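Local coordinates for possible thiamine biosynthesis enzyme (Candida albicans, PDB 2X7Q), which is of unknown function but has the periplasmic binding protein fold and probably binds a small ligand, perhaps one linked to thiamine biosynthesis, at residues V103-N108 against E189-D194; Q117-G122 against F146-V151; S153-L158 against F174-F179. The protein carries 1 engineered substitution. All coordinates share one frame; numbering follows the deposited sequence. Where two conformers were deposited one is given.

Contact 1: residues V103-N108 against E189-D194; sequences VSTGSN and EIKQID
V103 and T105 pair with D194 and K191 across two antiparallel strands. V103 is gripped through both of its backbone polar atoms. V103 N donates to D194 O at 2.8 Å, and V103 O accepts from I193 N at 3.0 Å. T105 does the same with K191 alone, T105 N to K191 O and K191 N to T105 O, and these bonds are more bent. Between the two pairs the register slips by one residue. This is a beta bulge, and the extra residue falls on the strand 190-194.

I193, the extra residue, meets V103 and T105 with its side chain. V103 CG1 lies anti to the backbone N (chi1 -176°) and meets I193 CG1 at 3.6 Å. T105 CG2 touches I193 CG2 at 3.7 Å, the two side chains crossing at about a right angle. The K191 chain bends at chi3 (44°), which carries NZ to S107 O at 3.2 Å. That ammonium sits above the carbonyl plane rather than in it. On the S104 side, I190 CD1 reaches S104 OG at 3.8 Å.

Further out, a water bridges S107 OG and E189 O. S104 OG bonds to Y185, T105 OG1 to D172 O, and E189 forms a salt bridge with R159. The pairing joins edge strand 190-197 to strand 100-106 in one of the two five-stranded mixed sheets of this periplasmic binding protein fold.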
# COMPACT_ATOMS: atom_id res chain seq x y z
N VAL A 103 -3.15 -7.37 -14.01
CA VAL A 103 -2.88 -6.64 -15.24
C VAL A 103 -4.12 -6.64 -16.13
O VAL A 103 -4.63 -7.70 -16.50
CB VAL A 103 -1.70 -7.27 -16.01
CG1 VAL A 103 -1.37 -6.44 -17.24
CG2 VAL A 103 -0.48 -7.38 -15.10
N SER A 104 -4.60 -5.45 -16.47
CA SER A 104 -5.84 -5.33 -17.22
C SER A 104 -5.64 -4.64 -18.57
O SER A 104 -4.69 -3.89 -18.77
CB SER A 104 -6.89 -4.56 -16.41
OG SER A 104 -7.10 -5.16 -15.15
N THR A 105 -6.56 -4.91 -19.50
CA THR A 105 -6.58 -4.24 -20.79
C THR A 105 -8.03 -4.02 -21.22
O THR A 105 -8.96 -4.41 -20.51
CB THR A 105 -5.84 -5.06 -21.87
OG1 THR A 105 -5.74 -4.28 -23.07
CG2 THR A 105 -6.57 -6.36 -22.16
N GLY A 106 -8.21 -3.39 -22.37
CA GLY A 106 -9.54 -3.12 -22.89
C GLY A 106 -10.37 -4.37 -23.06
O GLY A 106 -9.84 -5.48 -23.08
N SER A 107 -11.69 -4.20 -23.18
CA SER A 107 -12.60 -5.32 -23.36
C SER A 107 -12.41 -5.98 -24.72
O SER A 107 -12.46 -7.21 -24.83
CB SER A 107 -14.05 -4.86 -23.20
OG SER A 107 -14.39 -3.88 -24.16
N ASN A 108 -12.19 -5.17 -25.74
CA ASN A 108 -11.97 -5.67 -27.09
C ASN A 108 -10.65 -5.18 -27.68
O ASN A 108 -10.62 -4.21 -28.43
CB ASN A 108 -13.13 -5.26 -28.01
CG ASN A 108 -13.00 -5.86 -29.40
OD1 ASN A 108 -13.05 -7.08 -29.57
ND2 ASN A 108 -12.85 -5.00 -30.40
N GLU A 189 -16.07 -4.84 -18.55
CA GLU A 189 -15.59 -3.53 -18.97
C GLU A 189 -14.11 -3.61 -19.32
O GLU A 189 -13.65 -3.02 -20.30
CB GLU A 189 -15.82 -2.48 -17.87
CG GLU A 189 -15.27 -1.10 -18.22
CD GLU A 189 -15.63 -0.05 -17.19
OE1 GLU A 189 -16.63 -0.24 -16.47
OE2 GLU A 189 -14.92 0.98 -17.11
N ILE A 190 -13.36 -4.35 -18.50
CA ILE A 190 -11.95 -4.60 -18.77
C ILE A 190 -11.68 -6.10 -18.85
O ILE A 190 -12.60 -6.92 -18.72
CB ILE A 190 -11.04 -3.96 -17.71
CG1 ILE A 190 -11.44 -4.43 -16.31
CG2 ILE A 190 -11.10 -2.45 -17.80
CD1 ILE A 190 -10.61 -3.81 -15.20
N LYS A 191 -10.42 -6.47 -19.06
CA LYS A 191 -10.06 -7.86 -19.29
C LYS A 191 -8.68 -8.19 -18.71
O LYS A 191 -7.69 -7.55 -19.05
CB LYS A 191 -10.08 -8.15 -20.79
CG LYS A 191 -9.54 -9.51 -21.19
CD LYS A 191 -9.72 -9.72 -22.68
CE LYS A 191 -9.32 -8.48 -23.46
NZ LYS A 191 -9.60 -8.61 -24.92
N GLN A 192 -8.64 -9.19 -17.84
CA GLN A 192 -7.39 -9.59 -17.20
C GLN A 192 -6.52 -10.41 -18.14
O GLN A 192 -7.01 -11.32 -18.82
CB GLN A 192 -7.67 -10.39 -15.92
CG GLN A 192 -6.42 -10.95 -15.26
CD GLN A 192 -6.73 -11.78 -14.04
OE1 GLN A 192 -6.25 -12.90 -13.90
NE2 GLN A 192 -7.54 -11.23 -13.14
N ILE A 193 -5.23 -10.10 -18.17
CA ILE A 193 -4.29 -10.83 -19.01
C ILE A 193 -3.16 -11.43 -18.19
O ILE A 193 -2.40 -12.26 -18.69
CB ILE A 193 -3.69 -9.92 -20.11
CG1 ILE A 193 -2.92 -8.75 -19.48
CG2 ILE A 193 -4.79 -9.40 -21.03
CD1 ILE A 193 -2.28 -7.83 -20.50
N ASP A 194 -3.05 -11.02 -16.93
CA ASP A 194 -1.99 -11.52 -16.06
C ASP A 194 -2.17 -11.04 -14.61
O ASP A 194 -2.91 -10.10 -14.34
CB ASP A 194 -0.63 -11.08 -16.59
CG ASP A 194 0.50 -11.95 -16.10
OD1 ASP A 194 0.24 -12.94 -15.38
OD2 ASP A 194 1.67 -11.64 -16.43
O HOH W 1 -15.38 -2.03 -22.23

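Contact 2: residues Q117-G122 against F146-V151; sequences QLKRIG and FDQFQV
I121 meets both F146 and F149, and its backbone carries the hydrogen bonds between the two strands. I121 N donates to Q148 O at 2.8 Å, almost straight at 172°. I121 O accepts from Q150 N at 2.9 Å. One residue therefore bonds to the two residues flanking F149, the usual parallel pattern. I121 O also takes a CA-H...O contact from F149 CA at 3.2 Å, and G122 CA makes a similar, longer one to Q150 O. A water adds a bridge before the strands pair: it donates to K119 O and accepts from D147 N.

These are the two parallel strands of a beta-alpha-beta unit, 120-123 and 148-151, joined by helix 129-141. Strand 148-151 is an edge of its sheet. The helix lies on the face that carries I121 and F149, touching both through S134, while its A138 touches F146.

Among the apolar contacts, I121 reaches over one face of the F146 ring. I121 CG1 lies 4.0 Å from the F146 ring centroid in a CH-pi contact, and CD1 stands over the ring centre. I121 CG1 is anti to the carbonyl carbon (chi1 -58°), which directs this branch to F146. The L118 carbonyl comes to the edge of the same ring, in its plane, with L118 O 3.1 Å from F146 CE2. I121 and F149 lie side by side, with I121 CB 3.8 Å from F149 CD2.

The polar side chains gather on the R120 face. The aliphatic part of R120 packs against the Q148 amide, with R120 CG 3.7 Å from Q148 OE1. The guanidinium leads away to a salt bridge with D172. Q150 is modelled in two conformers; in one of them its NE2 makes a weak hydrogen bond to S171 OG.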
# COMPACT_ATOMS: atom_id res chain seq x y z
N GLN A 117 3.19 -8.45 -24.80
CA GLN A 117 2.83 -7.58 -25.91
C GLN A 117 2.69 -6.12 -25.48
O GLN A 117 2.42 -5.24 -26.29
CB GLN A 117 1.53 -8.04 -26.56
CG GLN A 117 1.62 -9.38 -27.27
CD GLN A 117 0.32 -9.78 -27.93
OE1 GLN A 117 0.16 -9.67 -29.15
NE2 GLN A 117 -0.63 -10.24 -27.13
N LEU A 118 2.88 -5.87 -24.19
CA LEU A 118 2.67 -4.54 -23.63
C LEU A 118 3.77 -3.55 -24.01
O LEU A 118 4.96 -3.88 -23.95
CB LEU A 118 2.52 -4.60 -22.11
CG LEU A 118 1.40 -5.50 -21.58
CD1 LEU A 118 1.28 -5.37 -20.07
CD2 LEU A 118 0.09 -5.16 -22.26
N LYS A 119 3.37 -2.35 -24.40
CA LYS A 119 4.31 -1.27 -24.70
C LYS A 119 3.91 0.00 -23.97
O LYS A 119 4.72 0.59 -23.25
CB LYS A 119 4.37 -1.02 -26.21
CG LYS A 119 4.91 -2.19 -27.02
CD LYS A 119 6.26 -2.66 -26.51
CE LYS A 119 7.28 -1.53 -26.48
NZ LYS A 119 7.50 -0.94 -27.82
N ARG A 120 2.67 0.43 -24.16
CA ARG A 120 2.14 1.60 -23.47
C ARG A 120 1.52 1.20 -22.14
O ARG A 120 0.52 0.47 -22.10
CB ARG A 120 1.10 2.31 -24.34
CG ARG A 120 1.66 2.90 -25.62
CD ARG A 120 0.55 3.42 -26.51
NE ARG A 120 -0.32 2.35 -26.99
CZ ARG A 120 -1.45 2.53 -27.66
NH1 ARG A 120 -1.87 3.76 -27.94
NH2 ARG A 120 -2.17 1.50 -28.05
N ILE A 121 2.11 1.67 -21.05
CA ILE A 121 1.64 1.32 -19.71
C ILE A 121 0.95 2.50 -19.03
O ILE A 121 1.57 3.54 -18.79
CB ILE A 121 2.80 0.83 -18.82
CG1 ILE A 121 3.48 -0.39 -19.46
CG2 ILE A 121 2.29 0.50 -17.43
CD1 ILE A 121 2.54 -1.55 -19.69
N GLY A 122 -0.32 2.32 -18.70
CA GLY A 122 -1.08 3.35 -18.00
C GLY A 122 -0.87 3.26 -16.50
O GLY A 122 -1.00 2.19 -15.91
N PHE A 146 9.42 -1.31 -19.43
CA PHE A 146 8.63 -0.43 -20.29
C PHE A 146 9.09 1.02 -20.18
O PHE A 146 9.58 1.44 -19.13
CB PHE A 146 7.14 -0.56 -19.96
CG PHE A 146 6.65 -1.98 -19.90
CD1 PHE A 146 6.54 -2.64 -18.69
CD2 PHE A 146 6.29 -2.65 -21.06
CE1 PHE A 146 6.09 -3.95 -18.64
CE2 PHE A 146 5.84 -3.96 -21.01
CZ PHE A 146 5.74 -4.61 -19.80
N ASP A 147 8.94 1.78 -21.26
CA ASP A 147 9.37 3.18 -21.28
C ASP A 147 8.27 4.13 -21.74
O ASP A 147 8.46 5.34 -21.76
CB ASP A 147 10.63 3.34 -22.14
CG ASP A 147 10.48 2.73 -23.52
OD1 ASP A 147 9.41 2.92 -24.15
OD2 ASP A 147 11.43 2.08 -23.99
N GLN A 148 7.13 3.57 -22.11
CA GLN A 148 5.97 4.37 -22.48
C GLN A 148 4.93 4.36 -21.36
O GLN A 148 4.31 3.33 -21.09
CB GLN A 148 5.33 3.85 -23.78
CG GLN A 148 6.20 4.01 -25.01
CD GLN A 148 5.46 3.70 -26.30
OE1 GLN A 148 4.71 4.53 -26.81
NE2 GLN A 148 5.66 2.50 -26.82
N PHE A 149 4.76 5.50 -20.71
CA PHE A 149 3.84 5.60 -19.58
C PHE A 149 2.80 6.69 -19.77
O PHE A 149 3.12 7.81 -20.18
CB PHE A 149 4.61 5.82 -18.27
CG PHE A 149 5.54 4.69 -17.92
CD1 PHE A 149 6.90 4.80 -18.15
CD2 PHE A 149 5.05 3.52 -17.36
CE1 PHE A 149 7.75 3.76 -17.83
CE2 PHE A 149 5.90 2.48 -17.03
CZ PHE A 149 7.25 2.60 -17.27
N GLN A 150 1.55 6.37 -19.46
CA GLN A 150 0.46 7.34 -19.57
C GLN A 150 -0.10 7.70 -18.20
O GLN A 150 -0.80 6.90 -17.58
CB GLN A 150 -0.66 6.79 -20.46
CG GLN A 150 -0.30 6.68 -21.94
CD GLN A 150 0.66 5.54 -22.22
OE1 GLN A 150 1.57 5.67 -23.04
NE2 GLN A 150 0.46 4.41 -21.55
N VAL A 151 0.25 8.89 -17.72
CA VAL A 151 -0.23 9.35 -16.42
C VAL A 151 -1.71 9.68 -16.51
O VAL A 151 -2.11 10.66 -17.14
CB VAL A 151 0.55 10.59 -15.95
CG1 VAL A 151 0.03 11.06 -14.60
CG2 VAL A 151 2.04 10.28 -15.87
O HOH W 2 7.48 0.36 -23.28

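Contact 3: residues S153-L158 against F174-F179; sequences SNFKNL and FMWEYF
Helix 155-162 packs against strand 173-177 of the mixed sheet, within a domain of the periplasmic binding protein fold. The seam is apolar and rests on four side chains: F155 and L158 from the first turn of the helix, F174 and W176 from the strand.

F155 lies flat against the indole of W176. The F155 ring and the five-membered ring of W176 form an offset stack, with centroids 4.1 Å apart and planes only 8° from parallel. W176 CD1 sits over the F155 face, displaced toward its rim. The F155 side chain has CG anti to the backbone N (chi1 -175°), and this swings the ring toward the strand. F174 then approaches the F155 ring at its edge, in plane, with CE2 to CE2 at 3.6 Å. R159 makes a cation-pi contact with F155, and Y184 also meets that ring, its plane steeply turned.

L158, three residues on, comes back to the same side of the helix. Its CB stands over the centre of the F174 ring, 3.9 Å from the centroid, a CH-pi contact. Its CD1 branch goes to the benzene part of W176, meeting CZ3 at 3.6 Å. One leucine thus touches both strand aromatics.

Both segments hold a capped helix start. E177 caps helix 178-186 with its carboxylate, OE2 accepting from F179 N, and that oxygen also bonds a glycerol, probably from the crystallisation liquor. N154 caps helix 155-162: its OD1 accepts from N157 N at 2.8 Å, nearly straight at 170°.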
# COMPACT_ATOMS: atom_id res chain seq x y z
N SER A 153 -3.91 9.44 -13.61
CA SER A 153 -4.39 9.96 -12.32
C SER A 153 -5.27 8.98 -11.54
O SER A 153 -4.92 8.58 -10.43
CB SER A 153 -5.12 11.29 -12.51
OG SER A 153 -5.54 11.82 -11.27
N ASN A 154 -6.41 8.60 -12.11
CA ASN A 154 -7.37 7.77 -11.38
C ASN A 154 -7.70 6.42 -12.03
O ASN A 154 -7.31 6.15 -13.17
CB ASN A 154 -8.66 8.56 -11.10
CG ASN A 154 -9.36 9.01 -12.36
OD1 ASN A 154 -9.80 8.20 -13.17
ND2 ASN A 154 -9.46 10.32 -12.54
N PHE A 155 -8.43 5.59 -11.29
CA PHE A 155 -8.76 4.24 -11.72
C PHE A 155 -9.65 4.19 -12.95
O PHE A 155 -9.46 3.36 -13.84
CB PHE A 155 -9.40 3.47 -10.56
CG PHE A 155 -9.68 2.02 -10.87
CD1 PHE A 155 -10.81 1.40 -10.38
CD2 PHE A 155 -8.80 1.29 -11.65
CE1 PHE A 155 -11.06 0.06 -10.65
CE2 PHE A 155 -9.05 -0.04 -11.93
CZ PHE A 155 -10.18 -0.66 -11.43
N LYS A 156 -10.64 5.09 -13.00
CA LYS A 156 -11.56 5.12 -14.13
C LYS A 156 -10.84 5.49 -15.43
O LYS A 156 -11.03 4.84 -16.46
CB LYS A 156 -12.71 6.10 -13.88
CG LYS A 156 -13.72 6.16 -15.01
CD LYS A 156 -14.81 7.19 -14.76
CE LYS A 156 -15.81 7.23 -15.91
N ASN A 157 -10.03 6.54 -15.37
CA ASN A 157 -9.24 6.96 -16.53
C ASN A 157 -8.38 5.82 -17.06
O ASN A 157 -8.17 5.70 -18.27
CB ASN A 157 -8.37 8.17 -16.18
CG ASN A 157 -9.17 9.45 -16.08
OD1 ASN A 157 -10.35 9.48 -16.42
ND2 ASN A 157 -8.52 10.52 -15.64
N LEU A 158 -7.88 4.99 -16.15
CA LEU A 158 -7.07 3.83 -16.53
C LEU A 158 -7.90 2.83 -17.33
O LEU A 158 -7.41 2.26 -18.31
CB LEU A 158 -6.48 3.16 -15.29
CG LEU A 158 -5.36 3.91 -14.57
CD1 LEU A 158 -5.06 3.29 -13.22
CD2 LEU A 158 -4.10 3.96 -15.43
N PHE A 174 -2.76 -1.65 -17.74
CA PHE A 174 -2.44 -1.02 -16.47
C PHE A 174 -2.51 -2.06 -15.36
O PHE A 174 -3.08 -3.14 -15.55
CB PHE A 174 -3.40 0.14 -16.18
CG PHE A 174 -4.81 -0.30 -15.88
CD1 PHE A 174 -5.72 -0.50 -16.90
CD2 PHE A 174 -5.22 -0.50 -14.57
CE1 PHE A 174 -7.02 -0.89 -16.63
CE2 PHE A 174 -6.52 -0.90 -14.29
CZ PHE A 174 -7.41 -1.09 -15.32
N MSE A 175 -1.93 -1.75 -14.20
CA MSE A 175 -1.93 -2.69 -13.09
C MSE A 175 -2.66 -2.11 -11.88
O MSE A 175 -2.44 -0.96 -11.49
CB MSE A 175 -0.49 -3.07 -12.72
CG MSE A 175 0.29 -3.67 -13.86
SE MSE A 175 2.12 -4.13 -13.38
CE MSE A 175 1.74 -5.33 -11.91
N TRP A 176 -3.52 -2.92 -11.28
CA TRP A 176 -4.32 -2.48 -10.14
C TRP A 176 -4.64 -3.66 -9.24
O TRP A 176 -4.64 -4.81 -9.69
CB TRP A 176 -5.61 -1.81 -10.63
CG TRP A 176 -6.10 -0.71 -9.74
CD1 TRP A 176 -7.16 -0.76 -8.89
CD2 TRP A 176 -5.54 0.60 -9.62
NE1 TRP A 176 -7.31 0.45 -8.25
CE2 TRP A 176 -6.33 1.30 -8.67
CE3 TRP A 176 -4.46 1.26 -10.21
CZ2 TRP A 176 -6.06 2.62 -8.31
CZ3 TRP A 176 -4.20 2.57 -9.85
CH2 TRP A 176 -4.99 3.23 -8.91
N GLU A 177 -4.91 -3.39 -7.97
CA GLU A 177 -5.22 -4.45 -7.02
C GLU A 177 -6.34 -5.33 -7.56
O GLU A 177 -7.35 -4.84 -8.07
CB GLU A 177 -5.60 -3.85 -5.66
CG GLU A 177 -5.65 -4.87 -4.52
CD GLU A 177 -6.92 -5.70 -4.54
OE1 GLU A 177 -8.02 -5.10 -4.53
OE2 GLU A 177 -6.81 -6.94 -4.55
N TYR A 178 -6.16 -6.64 -7.46
CA TYR A 178 -7.07 -7.61 -8.06
C TYR A 178 -8.53 -7.43 -7.66
O TYR A 178 -9.38 -7.16 -8.50
CB TYR A 178 -6.62 -9.04 -7.77
CG TYR A 178 -7.62 -10.09 -8.21
CD1 TYR A 178 -7.81 -10.37 -9.56
CD2 TYR A 178 -8.37 -10.81 -7.29
CE1 TYR A 178 -8.72 -11.32 -9.98
CE2 TYR A 178 -9.28 -11.76 -7.70
CZ TYR A 178 -9.45 -12.01 -9.04
OH TYR A 178 -10.36 -12.97 -9.45
N PHE A 179 -8.82 -7.61 -6.37
CA PHE A 179 -10.20 -7.57 -5.89
C PHE A 179 -10.88 -6.24 -6.15
O PHE A 179 -12.11 -6.16 -6.17
CB PHE A 179 -10.27 -7.94 -4.41
CG PHE A 179 -9.96 -9.38 -4.13
CD1 PHE A 179 -10.93 -10.36 -4.29
CD2 PHE A 179 -8.69 -9.76 -3.71
CE1 PHE A 179 -10.64 -11.69 -4.04
CE2 PHE A 179 -8.40 -11.09 -3.46
CZ PHE A 179 -9.37 -12.05 -3.62

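From the N terminus, the chain first builds most of the other sheet, then enters this one with strands 100-106 and 120-123. Helix 129-141 returns it to strand 148-151, and contact 2 closes this short loop. Helix 155-162 follows, and strand 173-177 closes contact 3 against it. Helix 178-186 then leads to strand 190-197, which closes contact 1. Contacts 2 and 3 come in series, and both nest inside the long loop of contact 1. All three reach one sheet, ordered 148-151, 120-123, 173-177, 100-106, 190-197. Contacts 1 and 2 tie its two edge strands to their neighbours. Contact 3 adds a helix to the central strand. L118 touches V103 and I193, and G122 touches F174 and L158.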